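M32 carboxypeptidase (Chitinophagaceae bacterium, PDB 7A03) probably trims amino acids one at a time from the C-terminal end of peptides, as a metal-dependent carboxypeptidase of the M32 (Taq) family. Local coordinates at residues G32-T37 / G45-Q50; E367-L372 / I409-G414. All coordinates share one frame; numbering follows the deposited sequence.

Contact 1 of 2, residues G32-T37 / G45-Q50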
loop_
_atom_site.group_PDB
_atom_site.type_symbol
_atom_site.label_atom_id
_atom_site.label_comp_id
_atom_site.label_asym_id
_atom_site.label_seq_id
_atom_site.Cartn_x
_atom_site.Cartn_y
_atom_site.Cartn_z
ATOM N N GLY A 32 1.512 14.086 12.347
ATOM C CA GLY A 32 2.398 13.028 11.867
ATOM C C GLY A 32 3.154 13.423 10.608
ATOM O O GLY A 32 4.326 13.044 10.415
ATOM N N TRP A 33 2.522 14.241 9.766
ATOM C CA TRP A 33 3.186 14.740 8.572
ATOM C C TRP A 33 4.344 15.640 8.967
ATOM O O TRP A 33 5.473 15.487 8.466
ATOM C CB TRP A 33 2.180 15.499 7.706
ATOM C CG TRP A 33 2.818 16.283 6.603
ATOM C CD1 TRP A 33 3.155 15.828 5.363
ATOM C CD2 TRP A 33 3.220 17.665 6.642
ATOM N NE1 TRP A 33 3.734 16.833 4.621
ATOM C CE2 TRP A 33 3.775 17.976 5.384
ATOM C CE3 TRP A 33 3.138 18.676 7.609
ATOM C CZ2 TRP A 33 4.270 19.252 5.071
ATOM C CZ3 TRP A 33 3.637 19.934 7.301
ATOM C CH2 TRP A 33 4.185 20.218 6.045
ATOM N N ASP A 34 4.091 16.535 9.933
ATOM C CA ASP A 34 5.149 17.419 10.392
ATOM C C ASP A 34 6.253 16.629 11.083
ATOM O O ASP A 34 7.441 16.937 10.923
ATOM C CB ASP A 34 4.549 18.479 11.310
ATOM C CG ASP A 34 5.594 19.389 11.893
ATOM O OD1 ASP A 34 6.072 20.295 11.164
ATOM O OD2 ASP A 34 5.940 19.169 13.076
ATOM N N GLN A 35 5.872 15.579 11.816
ATOM C CA GLN A 35 6.845 14.699 12.448
ATOM C C GLN A 35 7.823 14.139 11.428
ATOM O O GLN A 35 9.009 13.973 11.728
ATOM C CB GLN A 35 6.088 13.568 13.139
ATOM C CG GLN A 35 6.910 12.546 13.894
ATOM C CD GLN A 35 5.984 11.637 14.702
ATOM O OE1 GLN A 35 5.115 10.976 14.138
ATOM N NE2 GLN A 35 6.145 11.629 16.019
ATOM N N GLU A 36 7.338 13.837 10.219
ATOM C CA GLU A 36 8.220 13.301 9.187
ATOM C C GLU A 36 8.953 14.366 8.383
ATOM O O GLU A 36 9.916 14.034 7.672
ATOM C CB GLU A 36 7.433 12.416 8.209
ATOM C CG GLU A 36 6.812 11.167 8.869
ATOM C CD GLU A 36 7.857 10.264 9.494
ATOM O OE1 GLU A 36 8.904 10.014 8.856
ATOM O OE2 GLU A 36 7.634 9.804 10.632
ATOM N N THR A 37 8.519 15.621 8.427
ATOM C CA THR A 37 9.085 16.584 7.484
ATOM C C THR A 37 9.869 17.703 8.147
ATOM O O THR A 37 10.980 18.014 7.701
ATOM C CB THR A 37 7.986 17.182 6.611
ATOM O OG1 THR A 37 6.938 17.672 7.456
ATOM C CG2 THR A 37 7.429 16.130 5.665
ATOM N N GLY A 45 9.626 13.971 21.655
ATOM C CA GLY A 45 8.897 13.412 22.784
ATOM C C GLY A 45 7.559 14.094 22.978
ATOM O O GLY A 45 6.509 13.435 23.103
ATOM N N PHE A 46 7.562 15.434 22.939
ATOM C CA PHE A 46 6.290 16.100 23.162
ATOM C C PHE A 46 5.350 15.827 22.003
ATOM O O PHE A 46 4.134 15.702 22.212
ATOM C CB PHE A 46 6.483 17.611 23.352
ATOM C CG PHE A 46 6.762 18.009 24.770
ATOM C CD1 PHE A 46 5.763 17.973 25.721
ATOM C CD2 PHE A 46 8.041 18.401 25.150
ATOM C CE1 PHE A 46 6.005 18.343 27.037
ATOM C CE2 PHE A 46 8.309 18.768 26.464
ATOM C CZ PHE A 46 7.279 18.743 27.417
ATOM N N ARG A 47 5.905 15.679 20.789
ATOM C CA ARG A 47 5.041 15.427 19.649
ATOM C C ARG A 47 4.364 14.075 19.797
ATOM O O ARG A 47 3.152 13.963 19.565
ATOM C CB ARG A 47 5.829 15.533 18.338
ATOM C CG ARG A 47 5.052 15.028 17.090
ATOM C CD ARG A 47 3.770 15.807 16.829
ATOM N NE ARG A 47 4.066 17.227 16.778
ATOM C CZ ARG A 47 4.584 17.834 15.718
ATOM N NH1 ARG A 47 4.817 17.161 14.579
ATOM N NH2 ARG A 47 4.878 19.121 15.802
ATOM N N GLY A 48 5.101 13.079 20.307
ATOM C CA GLY A 48 4.478 11.779 20.499
ATOM C C GLY A 48 3.357 11.860 21.512
ATOM O O GLY A 48 2.245 11.341 21.292
ATOM N N GLN A 49 3.606 12.599 22.593
ATOM C CA GLN A 49 2.601 12.744 23.625
ATOM C C GLN A 49 1.363 13.404 23.053
ATOM O O GLN A 49 0.231 12.963 23.308
ATOM C CB GLN A 49 3.190 13.593 24.746
ATOM C CG GLN A 49 2.258 13.895 25.875
ATOM C CD GLN A 49 2.950 14.659 26.974
ATOM O OE1 GLN A 49 3.810 14.116 27.673
ATOM N NE2 GLN A 49 2.600 15.932 27.123
ATOM N N GLN A 50 1.563 14.409 22.200
ATOM C CA GLN A 50 0.410 15.136 21.699
ATOM C C GLN A 50 -0.401 14.256 20.766
ATOM O O GLN A 50 -1.633 14.222 20.865
ATOM C CB GLN A 50 0.854 16.456 21.070
ATOM C CG GLN A 50 1.325 17.449 22.132
ATOM C CD GLN A 50 2.250 18.530 21.603
ATOM O OE1 GLN A 50 2.470 18.642 20.403
ATOM N NE2 GLN A 50 2.818 19.326 22.517
#
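Between residues 32-37, at the end of helix 9-37, and residues 45-50, near the start of helix 44-62, the nearest CA atoms are those of Gln-35 and Arg-47, 7.5 Å apart. At that spacing the gap is bridged by side chains, chiefly by Arg-47. Its CG lies anti to the backbone N (chi1 169°), then the chain bends at chi2 and chi3, which brings the guanidinium end-on to Asp-34. Both terminal nitrogens grip a single carboxylate oxygen: Arg-47 NH1 lies 2.7 Å and Arg-47 NH2 2.9 Å from Asp-34 OD2. This is a salt bridge forked on one atom, with N-H...O angles of 149° and 139°. OD2 sits in the guanidinium plane and receives NH1 on its anti lone pair, whereas NH2 arrives out of the carboxylate plane. Gln-35 runs past Arg-47 in the opposite direction, its extended chain carrying NE2 to 3.7 Å from Arg-47 CG. A leucine in place of Arg-47 would probably leave the Asp-34 carboxylate without the double grip of the guanidinium and remove this salt bridge between the helices. The pair of helices forms a helical hairpin, closed by a short connection from which Leu-39 touches both Asp-34 and Arg-47. Arg-47 NH1 also makes a weak hydrogen bond to Leu-31 O, while Trp-33, whose side chain sets out away from residues 45-50, touches Asp-232 of strand 229-233 and makes a cation-pi contact with Arg-248 of strand 247-251.

Contact 2 of 2, residues E367-L372 / I409-G414; sequences EIEKGL and IHWSHG
Trp-411 reaches from the loop between helices 382-394 and 420-439 to helix 358-374, a helix-to-loop contact inside the largely helical M32 metallopeptidase fold. Its indole meets Glu-369 by the nitrogen edge and Ile-368 by the far end of the six-membered ring. At the first site Trp-411 NE1 donates to Glu-369 OE2 over 2.7 Å, and the N-H...O angle of 166° makes the bond nearly straight. The oxygen lies in the indole plane, but the carboxylate is turned 55° from that plane, and NE1 meets OE2 on its anti side, somewhat out of the carboxylate plane. Glu-369 achieves this with CG beside the backbone N (chi1 -77°) and an extended chain beyond, which also brings its CG to 3.5 Å from Trp-411 NE1. The other oxygen, OE1, accepts from Tyr-157 OH and Gly-417 N, so the buried carboxylate is held at both oxygens and its rotation is restricted; such a set of donors would be expected to favour the ionised form. Phe-416 of the same loop stacks on the Trp-411 ring, and Leu-382 of helix 382-394 and Leu-136 of helix 129-150 also touch it. Ile-368, crossing the indole at about a right angle, completes the contact through its branch methyl: CG2 lies 3.6 Å from Trp-411 CH2 and 3.9 Å from Trp-411 CZ2.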
loop_
_atom_site.group_PDB
_atom_site.type_symbol
_atom_site.label_atom_id
_atom_site.label_comp_id
_atom_site.label_asym_id
_atom_site.label_seq_id
_atom_site.Cartn_x
_atom_site.Cartn_y
_atom_site.Cartn_z
ATOM N N GLU A 367 2.701 -17.113 3.756
ATOM C CA GLU A 367 2.683 -18.493 4.223
ATOM C C GLU A 367 3.098 -18.545 5.680
ATOM O O GLU A 367 2.458 -19.230 6.496
ATOM C CB GLU A 367 3.559 -19.405 3.360
ATOM C CG GLU A 367 3.227 -19.390 1.867
ATOM C CD GLU A 367 1.865 -19.983 1.517
ATOM O OE1 GLU A 367 1.277 -20.714 2.345
ATOM O OE2 GLU A 367 1.385 -19.718 0.391
ATOM N N ILE A 368 4.088 -17.728 6.045
ATOM C CA ILE A 368 4.567 -17.751 7.415
ATOM C C ILE A 368 3.477 -17.256 8.344
ATOM O O ILE A 368 3.172 -17.896 9.361
ATOM C CB ILE A 368 5.869 -16.943 7.538
ATOM C CG1 ILE A 368 7.035 -17.759 6.984
ATOM C CG2 ILE A 368 6.113 -16.518 8.987
ATOM C CD1 ILE A 368 8.296 -16.973 6.829
ATOM N N GLU A 369 2.811 -16.155 7.970
ATOM C CA GLU A 369 1.778 -15.649 8.861
ATOM C C GLU A 369 0.679 -16.674 9.004
ATOM O O GLU A 369 0.197 -16.933 10.121
ATOM C CB GLU A 369 1.221 -14.317 8.373
ATOM C CG GLU A 369 2.137 -13.162 8.664
ATOM C CD GLU A 369 1.565 -11.845 8.241
ATOM O OE1 GLU A 369 0.365 -11.802 7.897
ATOM O OE2 GLU A 369 2.320 -10.857 8.251
ATOM N N LYS A 370 0.342 -17.341 7.898
ATOM C CA LYS A 370 -0.760 -18.285 7.934
ATOM C C LYS A 370 -0.426 -19.432 8.869
ATOM O O LYS A 370 -1.300 -19.912 9.601
ATOM C CB LYS A 370 -1.053 -18.781 6.516
ATOM C CG LYS A 370 -2.220 -19.753 6.418
ATOM C CD LYS A 370 -2.493 -20.154 4.967
ATOM C CE LYS A 370 -1.213 -20.538 4.248
ATOM N NZ LYS A 370 -1.481 -21.264 2.977
ATOM N N GLY A 371 0.854 -19.823 8.911
ATOM C CA GLY A 371 1.265 -20.887 9.804
ATOM C C GLY A 371 1.408 -20.426 11.235
ATOM O O GLY A 371 1.134 -21.193 12.163
ATOM N N LEU A 372 1.826 -19.175 11.437
ATOM C CA LEU A 372 1.950 -18.674 12.802
ATOM C C LEU A 372 0.585 -18.589 13.460
ATOM O O LEU A 372 0.432 -18.914 14.647
ATOM C CB LEU A 372 2.630 -17.306 12.808
ATOM C CG LEU A 372 4.128 -17.274 12.482
ATOM C CD1 LEU A 372 4.606 -15.835 12.372
ATOM C CD2 LEU A 372 4.950 -18.029 13.524
ATOM N N ILE A 409 9.050 -4.163 9.657
ATOM C CA ILE A 409 8.560 -3.735 10.967
ATOM C C ILE A 409 7.167 -4.245 11.290
ATOM O O ILE A 409 6.749 -4.168 12.455
ATOM C CB ILE A 409 8.584 -2.194 11.019
ATOM C CG1 ILE A 409 8.571 -1.683 12.466
ATOM C CG2 ILE A 409 7.428 -1.607 10.206
ATOM C CD1 ILE A 409 8.862 -0.175 12.578
ATOM N N HIS A 410 6.458 -4.808 10.305
ATOM C CA HIS A 410 5.016 -5.009 10.425
ATOM C C HIS A 410 4.659 -5.827 11.657
ATOM O O HIS A 410 3.759 -5.455 12.423
ATOM C CB HIS A 410 4.457 -5.635 9.140
ATOM C CG HIS A 410 4.651 -4.780 7.923
ATOM N ND1 HIS A 410 5.893 -4.355 7.500
ATOM C CD2 HIS A 410 3.760 -4.269 7.040
ATOM C CE1 HIS A 410 5.758 -3.619 6.411
ATOM N NE2 HIS A 410 4.473 -3.552 6.111
ATOM N N TRP A 411 5.381 -6.927 11.889
ATOM C CA TRP A 411 5.028 -7.831 12.975
ATOM C C TRP A 411 5.197 -7.162 14.330
ATOM O O TRP A 411 4.382 -7.374 15.234
ATOM C CB TRP A 411 5.860 -9.109 12.890
ATOM C CG TRP A 411 5.508 -9.956 11.691
ATOM C CD1 TRP A 411 4.378 -9.869 10.932
ATOM C CD2 TRP A 411 6.278 -11.021 11.142
ATOM N NE1 TRP A 411 4.405 -10.806 9.923
ATOM C CE2 TRP A 411 5.558 -11.535 10.040
ATOM C CE3 TRP A 411 7.509 -11.593 11.469
ATOM C CZ2 TRP A 411 6.031 -12.594 9.270
ATOM C CZ3 TRP A 411 7.976 -12.643 10.703
ATOM C CH2 TRP A 411 7.243 -13.125 9.615
ATOM N N SER A 412 6.241 -6.337 14.487
ATOM C CA SER A 412 6.416 -5.621 15.751
ATOM C C SER A 412 5.280 -4.644 16.015
ATOM O O SER A 412 5.031 -4.292 17.176
ATOM C CB SER A 412 7.778 -4.914 15.797
ATOM O OG SER A 412 7.800 -3.747 15.002
ATOM N N HIS A 413 4.576 -4.211 14.971
ATOM C CA HIS A 413 3.435 -3.320 15.115
ATOM C C HIS A 413 2.143 -4.072 15.363
ATOM O O HIS A 413 1.106 -3.428 15.586
ATOM C CB HIS A 413 3.224 -2.523 13.832
ATOM C CG HIS A 413 4.176 -1.387 13.644
ATOM N ND1 HIS A 413 4.316 -0.744 12.432
ATOM C CD2 HIS A 413 5.002 -0.746 14.509
ATOM C CE1 HIS A 413 5.203 0.228 12.552
ATOM N NE2 HIS A 413 5.634 0.248 13.801
ATOM N N GLY A 414 2.174 -5.400 15.295
ATOM C CA GLY A 414 0.978 -6.206 15.380
ATOM C C GLY A 414 0.205 -6.301 14.088
ATOM O O GLY A 414 -0.954 -6.718 14.107
#

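The two contacts lie in one chain with centres about 27 Å apart and nearest atoms about 10 Å apart, and they share no helix. Contact 1 is a surface contact joining sequence neighbours, helices 9-37 and 44-62, with 7 residues between its segments; contact 2 is buried and joins helix 358-374 to a loop with 36 residues intervening. Their chemistry follows their place. Near the surface a pair of opposite charges does the bridging, and no touching residue is buried. In the interior a neutral indole donor meets a carboxylate whose other oxygen is already bonded, and an apolar contact adds to the polar one.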